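Local structure of methionine gamma-lyase (Trichomonas vaginalis, 1PFF) at residues A28-F33 with L116-N121; D104-A109 with L134-V139; V153-V158 with W187-G192; Q171-K174 with A179-S182. The protein belongs to the Cys/Met metabolism family of PLP-dependent enzymes, whose chain folds round a large seven-stranded mixed sheet and a second, smaller sheet, and assembles as four chains. One frame throughout, in Å; residues are numbered along the deposited sequence.

Interaction 1 of 4, residues A28-F33 with L116-N121; sequences ASVWTF and LVIVDN. With EDO (1,2-ethanediol), chain R.
F33 and L116 meet as a flat ring and a methyl branch laid over it. L116 CD1 stands 4.0 Å from the F33 ring centroid, 29° off the ring normal, a CH-pi contact, and leans toward the ring's root, where F33 CG is its nearest atom at 3.5 Å. The two side chains run at about a right angle to each other. With F33 CG turned beside its own backbone N (chi1 -64°), the ring presents a face to the strand, while T32 CG2 lies 3.8 Å from the ring plane, over its centre. Two residues further along strand 116-120, I118 reaches across with the end of its chain: I118 CD1 lies 4.3 Å from V30 CG1, with S29 CB at a similar range. Residues 28-33 of helix 22-33 run nearly antiparallel to strand 116-120, at 163°, in the layered way of alpha/beta folds. Beyond the packing surface, D120 OD1 accepts a hydrogen bond from O2 of a 1,2-ethanediol, probably from the crystallisation liquor, at 3.2 Å. The S29 hydroxyl bonds to A25 O within its own helix. Joined by carbon alone, helix and strand are held by shape and dispersion, without directional bonds between them.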
loop_
_atom_site.group_PDB
_atom_site.type_symbol
_atom_site.label_atom_id
_atom_site.label_comp_id
_atom_site.label_asym_id
_atom_site.label_seq_id
_atom_site.Cartn_x
_atom_site.Cartn_y
_atom_site.Cartn_z
ATOM N N ALA A 28 -13.836 15.062 -16.432
ATOM C CA ALA A 28 -13.025 14.648 -17.582
ATOM C C ALA A 28 -13.889 14.289 -18.778
ATOM O O ALA A 28 -13.422 14.336 -19.910
ATOM C CB ALA A 28 -12.103 13.474 -17.239
ATOM N N SER A 29 -15.145 13.931 -18.529
ATOM C CA SER A 29 -16.080 13.694 -19.622
ATOM C C SER A 29 -16.596 15.036 -20.170
ATOM O O SER A 29 -16.425 15.336 -21.359
ATOM C CB SER A 29 -17.228 12.798 -19.159
ATOM O OG SER A 29 -16.760 11.506 -18.805
ATOM N N VAL A 30 -17.192 15.859 -19.308
ATOM C CA VAL A 30 -17.835 17.095 -19.780
ATOM C C VAL A 30 -16.885 18.165 -20.324
ATOM O O VAL A 30 -17.139 18.702 -21.401
ATOM C CB VAL A 30 -18.861 17.708 -18.764
ATOM C CG1 VAL A 30 -19.927 16.679 -18.385
ATOM C CG2 VAL A 30 -18.176 18.298 -17.529
ATOM N N TRP A 31 -15.798 18.476 -19.614
ATOM C CA TRP A 31 -14.885 19.513 -20.111
ATOM C C TRP A 31 -14.263 19.099 -21.453
ATOM O O TRP A 31 -14.016 19.941 -22.309
ATOM C CB TRP A 31 -13.755 19.817 -19.122
ATOM C CG TRP A 31 -14.133 20.469 -17.810
ATOM C CD1 TRP A 31 -14.101 19.884 -16.570
ATOM C CD2 TRP A 31 -14.513 21.834 -17.593
ATOM N NE1 TRP A 31 -14.461 20.794 -15.603
ATOM C CE2 TRP A 31 -14.732 21.998 -16.204
ATOM C CE3 TRP A 31 -14.718 22.937 -18.435
ATOM C CZ2 TRP A 31 -15.130 23.216 -15.637
ATOM C CZ3 TRP A 31 -15.116 24.156 -17.868
ATOM C CH2 TRP A 31 -15.315 24.278 -16.479
ATOM N N THR A 32 -14.007 17.800 -21.632
ATOM C CA THR A 32 -13.397 17.297 -22.868
ATOM C C THR A 32 -14.237 17.585 -24.116
ATOM O O THR A 32 -13.696 17.862 -25.197
ATOM C CB THR A 32 -13.152 15.777 -22.744
ATOM O OG1 THR A 32 -12.192 15.536 -21.709
ATOM C CG2 THR A 32 -12.483 15.213 -23.999
ATOM N N PHE A 33 -15.556 17.507 -23.960
ATOM C CA PHE A 33 -16.469 17.531 -25.105
ATOM C C PHE A 33 -17.283 18.813 -25.237
ATOM O O PHE A 33 -18.219 18.904 -26.050
ATOM C CB PHE A 33 -17.346 16.268 -25.119
ATOM C CG PHE A 33 -16.549 15.000 -25.310
ATOM C CD1 PHE A 33 -16.361 14.108 -24.253
ATOM C CD2 PHE A 33 -15.943 14.727 -26.529
ATOM C CE1 PHE A 33 -15.589 12.946 -24.420
ATOM C CE2 PHE A 33 -15.182 13.566 -26.711
ATOM C CZ PHE A 33 -15.004 12.680 -25.651
ATOM N N LEU A 116 -23.935 13.851 -27.003
ATOM C CA LEU A 116 -23.462 12.836 -26.075
ATOM C C LEU A 116 -24.403 12.769 -24.882
ATOM O O LEU A 116 -24.600 13.762 -24.157
ATOM C CB LEU A 116 -22.028 13.128 -25.605
ATOM C CG LEU A 116 -20.927 12.952 -26.654
ATOM C CD1 LEU A 116 -19.667 13.682 -26.219
ATOM C CD2 LEU A 116 -20.631 11.475 -26.934
ATOM N N VAL A 117 -24.996 11.601 -24.703
ATOM C CA VAL A 117 -25.820 11.334 -23.539
ATOM C C VAL A 117 -24.913 10.698 -22.505
ATOM O O VAL A 117 -24.271 9.676 -22.775
ATOM C CB VAL A 117 -26.997 10.401 -23.858
ATOM C CG1 VAL A 117 -27.901 10.210 -22.618
ATOM C CG2 VAL A 117 -27.802 10.944 -25.057
ATOM N N ILE A 118 -24.861 11.313 -21.328
ATOM C CA ILE A 118 -23.975 10.881 -20.248
ATOM C C ILE A 118 -24.809 10.596 -19.004
ATOM O O ILE A 118 -25.603 11.435 -18.578
ATOM C CB ILE A 118 -22.900 11.972 -19.947
ATOM C CG1 ILE A 118 -22.094 12.324 -21.215
ATOM C CG2 ILE A 118 -21.946 11.511 -18.843
ATOM C CD1 ILE A 118 -21.152 13.506 -21.032
ATOM N N VAL A 119 -24.630 9.411 -18.429
ATOM C CA VAL A 119 -25.400 8.983 -17.264
ATOM C C VAL A 119 -24.465 8.590 -16.131
ATOM O O VAL A 119 -23.496 7.847 -16.329
ATOM C CB VAL A 119 -26.368 7.814 -17.615
ATOM C CG1 VAL A 119 -27.009 7.178 -16.362
ATOM C CG2 VAL A 119 -27.461 8.315 -18.553
ATOM N N ASP A 120 -24.773 9.110 -14.952
ATOM C CA ASP A 120 -24.096 8.735 -13.721
ATOM C C ASP A 120 -24.823 7.499 -13.198
ATOM O O ASP A 120 -25.974 7.577 -12.772
ATOM C CB ASP A 120 -24.123 9.912 -12.731
ATOM C CG ASP A 120 -23.508 9.571 -11.376
ATOM O OD1 ASP A 120 -23.346 10.504 -10.562
ATOM O OD2 ASP A 120 -23.165 8.419 -11.033
ATOM N N ASN A 121 -24.143 6.358 -13.276
ATOM C CA ASN A 121 -24.698 5.053 -12.902
ATOM C C ASN A 121 -24.186 4.587 -11.535
ATOM O O ASN A 121 -24.216 3.394 -11.220
ATOM C CB ASN A 121 -24.329 4.022 -13.977
ATOM C CG ASN A 121 -25.182 2.765 -13.928
ATOM O OD1 ASN A 121 -26.405 2.814 -13.708
ATOM N ND2 ASN A 121 -24.539 1.622 -14.176
HETATM C C1 EDO R . -21.879 10.813 -7.021
HETATM O O1 EDO R . -21.833 10.965 -5.608
HETATM C C2 EDO R . -20.601 11.371 -7.644
HETATM O O2 EDO R . -20.613 11.135 -9.046
#

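Interaction 2 of 4, residues D104-A109 with L134-V139; sequences DAVKQA and LGVDIV
V106 inserts its two methyls against the backbone of L134, G135 and V136, and it contributes more than half of the surface buried here. Its branches divide the work. CG1, anti to the backbone N (chi1 173°), lies 3.8 Å from G135 O, whereas CG2 is directed at the peptide links on both sides of G135: V106 CG2 comes to 3.5 Å from L134 O and to 3.7 Å from V136 N. The methyl CG2 also meets its counterpart, V136 CG2, at 3.9 Å, the one contact between apolar side chains.

G135 is the residue that lets V106 come so near. Its backbone occupies the left-handed region (phi 97°), and with no side chain it leaves the space beside the helix to V106 CG1. Its carbonyl is not left to the methyl alone, since R110, just past the helix, bonds to G135 O and forms a salt bridge with D137. L134 lends mainly its carbonyl here, its side chain lying against I102 and E103 at the beginning of the helix.

On the helix itself, Q108 NE2 donates to D104 OD2 at 3.0 Å, a bent bond that meets the carboxylate from above its plane, 41° out of it.

Helix 102-109 connects the parallel neighbours 84-90 and 116-120, and the turn at G135 leads into the next parallel strand, 138-142. Strand 84-90, helix 102-109 and strand 116-120 form a beta-alpha-beta crossover, the repeating unit of open alpha/beta sheets; here its helix also packs on the loop entering strand 138-142.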
loop_
_atom_site.group_PDB
_atom_site.type_symbol
_atom_site.label_atom_id
_atom_site.label_comp_id
_atom_site.label_asym_id
_atom_site.label_seq_id
_atom_site.Cartn_x
_atom_site.Cartn_y
_atom_site.Cartn_z
ATOM N N ASP A 104 -35.752 6.308 -23.178
ATOM C CA ASP A 104 -36.538 7.433 -23.689
ATOM C C ASP A 104 -35.740 8.732 -23.732
ATOM O O ASP A 104 -35.906 9.534 -24.661
ATOM C CB ASP A 104 -37.825 7.635 -22.882
ATOM C CG ASP A 104 -38.700 8.723 -23.471
ATOM O OD1 ASP A 104 -39.269 8.494 -24.557
ATOM O OD2 ASP A 104 -38.837 9.847 -22.949
ATOM N N ALA A 105 -34.888 8.946 -22.724
ATOM C CA ALA A 105 -33.994 10.097 -22.718
ATOM C C ALA A 105 -33.078 10.078 -23.941
ATOM O O ALA A 105 -32.905 11.101 -24.604
ATOM C CB ALA A 105 -33.171 10.158 -21.417
ATOM N N VAL A 106 -32.517 8.905 -24.252
ATOM C CA VAL A 106 -31.682 8.752 -25.440
ATOM C C VAL A 106 -32.471 9.076 -26.704
ATOM O O VAL A 106 -32.010 9.846 -27.553
ATOM C CB VAL A 106 -31.071 7.336 -25.528
ATOM C CG1 VAL A 106 -30.346 7.140 -26.871
ATOM C CG2 VAL A 106 -30.115 7.106 -24.341
ATOM N N LYS A 107 -33.678 8.521 -26.806
ATOM C CA LYS A 107 -34.520 8.737 -27.984
ATOM C C LYS A 107 -34.817 10.216 -28.199
ATOM O O LYS A 107 -34.805 10.692 -29.334
ATOM C CB LYS A 107 -35.812 7.919 -27.902
ATOM C CG LYS A 107 -35.603 6.424 -28.232
ATOM C CD LYS A 107 -36.942 5.700 -28.397
ATOM C CE LYS A 107 -36.901 4.272 -27.854
ATOM N NZ LYS A 107 -38.201 3.546 -28.105
ATOM N N GLN A 108 -35.057 10.941 -27.105
ATOM C CA GLN A 108 -35.250 12.388 -27.176
ATOM C C GLN A 108 -34.001 13.115 -27.663
ATOM O O GLN A 108 -34.085 13.995 -28.517
ATOM C CB GLN A 108 -35.654 12.950 -25.822
ATOM C CG GLN A 108 -37.087 12.624 -25.405
ATOM C CD GLN A 108 -37.428 13.311 -24.110
ATOM O OE1 GLN A 108 -37.534 14.535 -24.082
ATOM N NE2 GLN A 108 -37.540 12.539 -23.022
ATOM N N ALA A 109 -32.848 12.762 -27.102
ATOM C CA ALA A 109 -31.584 13.366 -27.509
ATOM C C ALA A 109 -31.280 13.085 -28.978
ATOM O O ALA A 109 -30.648 13.907 -29.642
ATOM C CB ALA A 109 -30.444 12.876 -26.620
ATOM N N LEU A 134 -28.729 0.768 -23.528
ATOM C CA LEU A 134 -29.888 1.551 -23.916
ATOM C C LEU A 134 -29.543 2.767 -24.785
ATOM O O LEU A 134 -30.391 3.639 -24.999
ATOM C CB LEU A 134 -30.663 1.980 -22.668
ATOM C CG LEU A 134 -31.117 0.817 -21.783
ATOM C CD1 LEU A 134 -31.743 1.372 -20.498
ATOM C CD2 LEU A 134 -32.075 -0.116 -22.532
ATOM N N GLY A 135 -28.311 2.821 -25.291
ATOM C CA GLY A 135 -27.911 3.861 -26.222
ATOM C C GLY A 135 -27.178 5.064 -25.646
ATOM O O GLY A 135 -26.795 5.964 -26.386
ATOM N N VAL A 136 -26.979 5.086 -24.330
ATOM C CA VAL A 136 -26.179 6.120 -23.680
ATOM C C VAL A 136 -24.756 6.098 -24.256
ATOM O O VAL A 136 -24.240 5.032 -24.589
ATOM C CB VAL A 136 -26.173 5.909 -22.140
ATOM C CG1 VAL A 136 -25.121 6.757 -21.442
ATOM C CG2 VAL A 136 -27.561 6.196 -21.583
ATOM N N ASP A 137 -24.134 7.268 -24.396
ATOM C CA ASP A 137 -22.775 7.336 -24.949
ATOM C C ASP A 137 -21.691 7.122 -23.911
ATOM O O ASP A 137 -20.718 6.405 -24.148
ATOM C CB ASP A 137 -22.558 8.666 -25.657
ATOM C CG ASP A 137 -23.475 8.832 -26.833
ATOM O OD1 ASP A 137 -23.271 8.123 -27.844
ATOM O OD2 ASP A 137 -24.452 9.597 -26.804
ATOM N N ILE A 138 -21.860 7.750 -22.752
ATOM C CA ILE A 138 -20.855 7.688 -21.697
ATOM C C ILE A 138 -21.532 7.392 -20.363
ATOM O O ILE A 138 -22.544 8.018 -20.019
ATOM C CB ILE A 138 -20.095 9.052 -21.591
ATOM C CG1 ILE A 138 -19.429 9.428 -22.925
ATOM C CG2 ILE A 138 -19.063 9.002 -20.453
ATOM C CD1 ILE A 138 -18.686 10.780 -22.894
ATOM N N VAL A 139 -20.956 6.462 -19.605
ATOM C CA VAL A 139 -21.396 6.185 -18.244
ATOM C C VAL A 139 -20.272 6.564 -17.278
ATOM O O VAL A 139 -19.105 6.238 -17.529
ATOM C CB VAL A 139 -21.763 4.696 -18.061
ATOM C CG1 VAL A 139 -21.960 4.346 -16.587
ATOM C CG2 VAL A 139 -23.031 4.362 -18.833
#

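Interaction 3 of 4, residues V153-V158 with W187-G192; sequences VVAGLV and WLITRG
V153 and I189 bring the approach to strand 156-160, in the large mixed sheet of the fold-type I (aspartate aminotransferase-like) PLP-enzyme fold, against the long helix 183-216, which follows after helix 162-177. The contact consists of apolar packing. V153 splits its methyls between two successive helix residues: V153 CG1 touches I189 CD1 at 3.5 Å, and V153 CG2 touches L188 CD1 at 4.0 Å. V153 and both partners cross obliquely rather than lying alongside one another. I189 bends back on itself, chi1 -57° followed by chi2 -61°, and this fold brings CD1 round to the V153 methyl while CG1 stays 4.3 Å from A155 CB. A155 thereby adds a second, looser point of support two residues further along.

Hydrogen bonds belong to each element separately. The helix keeps its regular pattern, with R191 N bonded to W187 O, and the extended segment pairs with its sheet neighbours, A155 with A143 and L157 with H141, while V153 O is held by T144 OG1.

Contacts between chains frame this core. H184 of the second subunit packs on both V153 and L188, and R191 of the third subunit lies on L188. R191 NH2 bonds to H150 O of the third subunit, and R191 CG sits 3.9 Å above one face of the W187 ring, offset toward its rim.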
loop_
_atom_site.group_PDB
_atom_site.type_symbol
_atom_site.label_atom_id
_atom_site.label_comp_id
_atom_site.label_asym_id
_atom_site.label_seq_id
_atom_site.Cartn_x
_atom_site.Cartn_y
_atom_site.Cartn_z
ATOM N N VAL A 153 -11.670 4.557 -0.139
ATOM C CA VAL A 153 -11.129 4.919 -1.449
ATOM C C VAL A 153 -11.965 6.011 -2.112
ATOM O O VAL A 153 -13.190 6.010 -2.015
ATOM C CB VAL A 153 -11.037 3.686 -2.398
ATOM C CG1 VAL A 153 -10.865 4.118 -3.839
ATOM C CG2 VAL A 153 -9.903 2.756 -1.990
ATOM N N VAL A 154 -11.277 6.940 -2.773
ATOM C CA VAL A 154 -11.894 7.901 -3.683
ATOM C C VAL A 154 -11.388 7.576 -5.084
ATOM O O VAL A 154 -10.175 7.514 -5.320
ATOM C CB VAL A 154 -11.547 9.361 -3.329
ATOM C CG1 VAL A 154 -12.598 10.318 -3.895
ATOM C CG2 VAL A 154 -11.422 9.534 -1.825
ATOM N N ALA A 155 -12.324 7.334 -5.997
ATOM C CA ALA A 155 -11.999 6.949 -7.368
ATOM C C ALA A 155 -13.242 7.098 -8.231
ATOM O O ALA A 155 -14.365 7.065 -7.724
ATOM C CB ALA A 155 -11.502 5.510 -7.426
ATOM N N GLY A 156 -13.029 7.259 -9.534
ATOM C CA GLY A 156 -14.124 7.352 -10.483
ATOM C C GLY A 156 -13.844 6.485 -11.691
ATOM O O GLY A 156 -12.724 5.999 -11.868
ATOM N N LEU A 157 -14.863 6.290 -12.521
ATOM C CA LEU A 157 -14.717 5.487 -13.729
ATOM C C LEU A 157 -15.535 6.106 -14.847
ATOM O O LEU A 157 -16.628 6.597 -14.599
ATOM C CB LEU A 157 -15.189 4.054 -13.470
ATOM C CG LEU A 157 -14.440 3.257 -12.392
ATOM C CD1 LEU A 157 -15.311 2.135 -11.913
ATOM C CD2 LEU A 157 -13.122 2.732 -12.930
ATOM N N VAL A 158 -14.985 6.101 -16.059
ATOM C CA VAL A 158 -15.701 6.523 -17.266
ATOM C C VAL A 158 -15.689 5.369 -18.279
ATOM O O VAL A 158 -14.615 4.859 -18.613
ATOM C CB VAL A 158 -15.029 7.765 -17.944
ATOM C CG1 VAL A 158 -15.851 8.263 -19.113
ATOM C CG2 VAL A 158 -14.820 8.891 -16.960
ATOM N N TRP A 187 -5.887 -0.821 -7.470
ATOM C CA TRP A 187 -5.707 -2.224 -7.113
ATOM C C TRP A 187 -6.831 -2.684 -6.181
ATOM O O TRP A 187 -7.461 -3.717 -6.429
ATOM C CB TRP A 187 -4.319 -2.436 -6.496
ATOM C CG TRP A 187 -4.159 -3.733 -5.785
ATOM C CD1 TRP A 187 -4.196 -4.983 -6.333
ATOM C CD2 TRP A 187 -3.951 -3.912 -4.385
ATOM N NE1 TRP A 187 -4.018 -5.932 -5.354
ATOM C CE2 TRP A 187 -3.865 -5.302 -4.148
ATOM C CE3 TRP A 187 -3.822 -3.034 -3.296
ATOM C CZ2 TRP A 187 -3.658 -5.838 -2.872
ATOM C CZ3 TRP A 187 -3.615 -3.566 -2.024
ATOM C CH2 TRP A 187 -3.535 -4.958 -1.825
ATOM N N LEU A 188 -7.092 -1.896 -5.139
ATOM C CA LEU A 188 -8.194 -2.139 -4.206
ATOM C C LEU A 188 -9.559 -2.190 -4.887
ATOM O O LEU A 188 -10.395 -3.029 -4.542
ATOM C CB LEU A 188 -8.211 -1.080 -3.094
ATOM C CG LEU A 188 -7.176 -1.217 -1.971
ATOM C CD1 LEU A 188 -7.286 -0.069 -0.964
ATOM C CD2 LEU A 188 -7.294 -2.575 -1.271
ATOM N N ILE A 189 -9.782 -1.294 -5.849
ATOM C CA ILE A 189 -11.037 -1.288 -6.602
ATOM C C ILE A 189 -11.164 -2.568 -7.422
ATOM O O ILE A 189 -12.241 -3.175 -7.462
ATOM C CB ILE A 189 -11.143 -0.043 -7.526
ATOM C CG1 ILE A 189 -11.015 1.261 -6.729
ATOM C CG2 ILE A 189 -12.453 -0.053 -8.311
ATOM C CD1 ILE A 189 -12.068 1.459 -5.680
ATOM N N THR A 190 -10.063 -2.964 -8.069
ATOM C CA THR A 190 -10.000 -4.200 -8.854
ATOM C C THR A 190 -10.391 -5.416 -8.006
ATOM O O THR A 190 -11.105 -6.293 -8.474
ATOM C CB THR A 190 -8.585 -4.394 -9.475
ATOM O OG1 THR A 190 -8.358 -3.388 -10.471
ATOM C CG2 THR A 190 -8.497 -5.694 -10.276
ATOM N N ARG A 191 -9.919 -5.450 -6.763
ATOM C CA ARG A 191 -10.264 -6.522 -5.826
ATOM C C ARG A 191 -11.733 -6.422 -5.410
ATOM O O ARG A 191 -12.414 -7.443 -5.236
ATOM C CB ARG A 191 -9.355 -6.479 -4.599
ATOM C CG ARG A 191 -7.869 -6.754 -4.889
ATOM C CD ARG A 191 -7.593 -7.955 -5.806
ATOM N NE ARG A 191 -7.754 -9.238 -5.113
ATOM C CZ ARG A 191 -7.436 -10.426 -5.629
ATOM N NH1 ARG A 191 -6.926 -10.524 -6.851
ATOM N NH2 ARG A 191 -7.629 -11.525 -4.918
ATOM N N GLY A 192 -12.208 -5.189 -5.263
ATOM C CA GLY A 192 -13.606 -4.908 -5.005
ATOM C C GLY A 192 -14.575 -5.502 -6.009
ATOM O O GLY A 192 -15.670 -5.887 -5.624
#

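Interaction 4 of 4, residues Q171-K174 with A179-S182; sequences QGIK and AIIS
The turn that ends helix 162-177 folds the chain back on itself before helix 183-216, and I173 packs on I180 across it. I173 CG2, anti to the backbone N (chi1 of CG1 -66°), reaches I180 CG1 at 3.6 Å; the two side chains are inclined to each other, and the CG2 methyl meets the middle of the I180 chain. The same I173 CG2 lies 4.1 Å from A179 O. Backbone also approaches backbone, but I173 O and A179 N stay 3.9 Å apart, too far for a bond. A179 N is bonded instead to T177 OG1, which also bonds to G172 O. The helix has a wider pi-type turn at 171-174 and ends at 177.

This helix-loop-helix connection lies against strand 15-19, the outermost strand of the large sheet within this chain: I173 rests on A17 and T19, and A179 pairs through its backbone with A20. Its far end is an N-cap, S182, whose OG makes weak bonds to the backbone N atoms of H184 and D185. Subunit contacts follow the same path. T177 of the second subunit packs on A179, S21 of that subunit on I180, and S182 OG bonds to D185 OD2 of the same neighbour.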
loop_
_atom_site.group_PDB
_atom_site.type_symbol
_atom_site.label_atom_id
_atom_site.label_comp_id
_atom_site.label_asym_id
_atom_site.label_seq_id
_atom_site.Cartn_x
_atom_site.Cartn_y
_atom_site.Cartn_z
ATOM N N GLN A 171 -6.987 14.029 -23.016
ATOM C CA GLN A 171 -7.362 15.422 -22.767
ATOM C C GLN A 171 -7.980 15.616 -21.381
ATOM O O GLN A 171 -7.431 16.331 -20.553
ATOM C CB GLN A 171 -8.294 15.933 -23.867
ATOM C CG GLN A 171 -7.676 15.862 -25.259
ATOM C CD GLN A 171 -8.493 16.597 -26.284
ATOM O OE1 GLN A 171 -9.008 17.678 -26.004
ATOM N NE2 GLN A 171 -8.613 16.024 -27.483
ATOM N N GLY A 172 -9.100 14.947 -21.126
ATOM C CA GLY A 172 -9.826 15.088 -19.870
ATOM C C GLY A 172 -8.989 14.831 -18.629
ATOM O O GLY A 172 -9.023 15.620 -17.686
ATOM N N ILE A 173 -8.242 13.732 -18.626
ATOM C CA ILE A 173 -7.401 13.398 -17.476
ATOM C C ILE A 173 -6.040 14.087 -17.555
ATOM O O ILE A 173 -5.661 14.806 -16.633
ATOM C CB ILE A 173 -7.264 11.860 -17.304
ATOM C CG1 ILE A 173 -8.617 11.247 -16.946
ATOM C CG2 ILE A 173 -6.230 11.524 -16.229
ATOM C CD1 ILE A 173 -8.707 9.737 -17.201
ATOM N N LYS A 174 -5.321 13.880 -18.654
ATOM C CA LYS A 174 -3.939 14.359 -18.779
ATOM C C LYS A 174 -3.789 15.880 -18.837
ATOM O O LYS A 174 -2.836 16.423 -18.271
ATOM C CB LYS A 174 -3.240 13.729 -19.986
ATOM C CG LYS A 174 -2.817 12.289 -19.767
ATOM C CD LYS A 174 -1.931 11.787 -20.905
ATOM C CE LYS A 174 -1.697 10.281 -20.792
ATOM N NZ LYS A 174 -0.258 9.921 -21.014
ATOM N N ALA A 179 -7.012 14.465 -13.006
ATOM C CA ALA A 179 -7.660 13.555 -12.041
ATOM C C ALA A 179 -7.279 12.092 -12.275
ATOM O O ALA A 179 -8.127 11.253 -12.616
ATOM C CB ALA A 179 -9.185 13.744 -12.048
ATOM N N ILE A 180 -5.996 11.798 -12.077
ATOM C CA ILE A 180 -5.435 10.461 -12.282
ATOM C C ILE A 180 -5.709 9.593 -11.056
ATOM O O ILE A 180 -5.566 10.065 -9.937
ATOM C CB ILE A 180 -3.897 10.566 -12.520
ATOM C CG1 ILE A 180 -3.598 11.505 -13.707
ATOM C CG2 ILE A 180 -3.286 9.176 -12.755
ATOM C CD1 ILE A 180 -2.113 11.840 -13.899
ATOM N N ILE A 181 -6.078 8.327 -11.267
ATOM C CA ILE A 181 -6.311 7.394 -10.152
ATOM C C ILE A 181 -4.988 6.936 -9.527
ATOM O O ILE A 181 -3.988 6.758 -10.226
ATOM C CB ILE A 181 -7.162 6.155 -10.612
ATOM C CG1 ILE A 181 -7.763 5.431 -9.398
ATOM C CG2 ILE A 181 -6.343 5.206 -11.492
ATOM C CD1 ILE A 181 -8.750 4.295 -9.736
ATOM N N SER A 182 -4.988 6.764 -8.207
ATOM C CA SER A 182 -3.857 6.159 -7.517
ATOM C C SER A 182 -3.796 4.675 -7.873
ATOM O O SER A 182 -4.818 3.997 -7.849
ATOM C CB SER A 182 -4.019 6.327 -6.007
ATOM O OG SER A 182 -3.212 5.406 -5.299
#

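How the interactions relate
The large sheet connects interactions 1, 2 and 3. Interactions 1 and 2, with centres 12 Å apart, share neighbouring parallel strands: V117 O and D137 N, 2.9 Å apart, and V119 N and I138 O, at 3.0 Å, are probably hydrogen-bonded. Interaction 3 joins through the next strand, where V158 CG1 lies 3.4 Å from S29 OG and 3.6 Å from I138 CG2. Interaction 4 is nested within the loop that interaction 3 closes, and I181 CD1 meets A155 CB at 3.8 Å; interaction 1 reaches interaction 4 through A28 CB and G172 C, 3.7 Å apart. Interactions 1, 3 and 4 touch the second subunit. A 1,2-ethanediol, probably from the crystallisation liquor, is hydrogen-bonded to D120 at the end of strand 116-120.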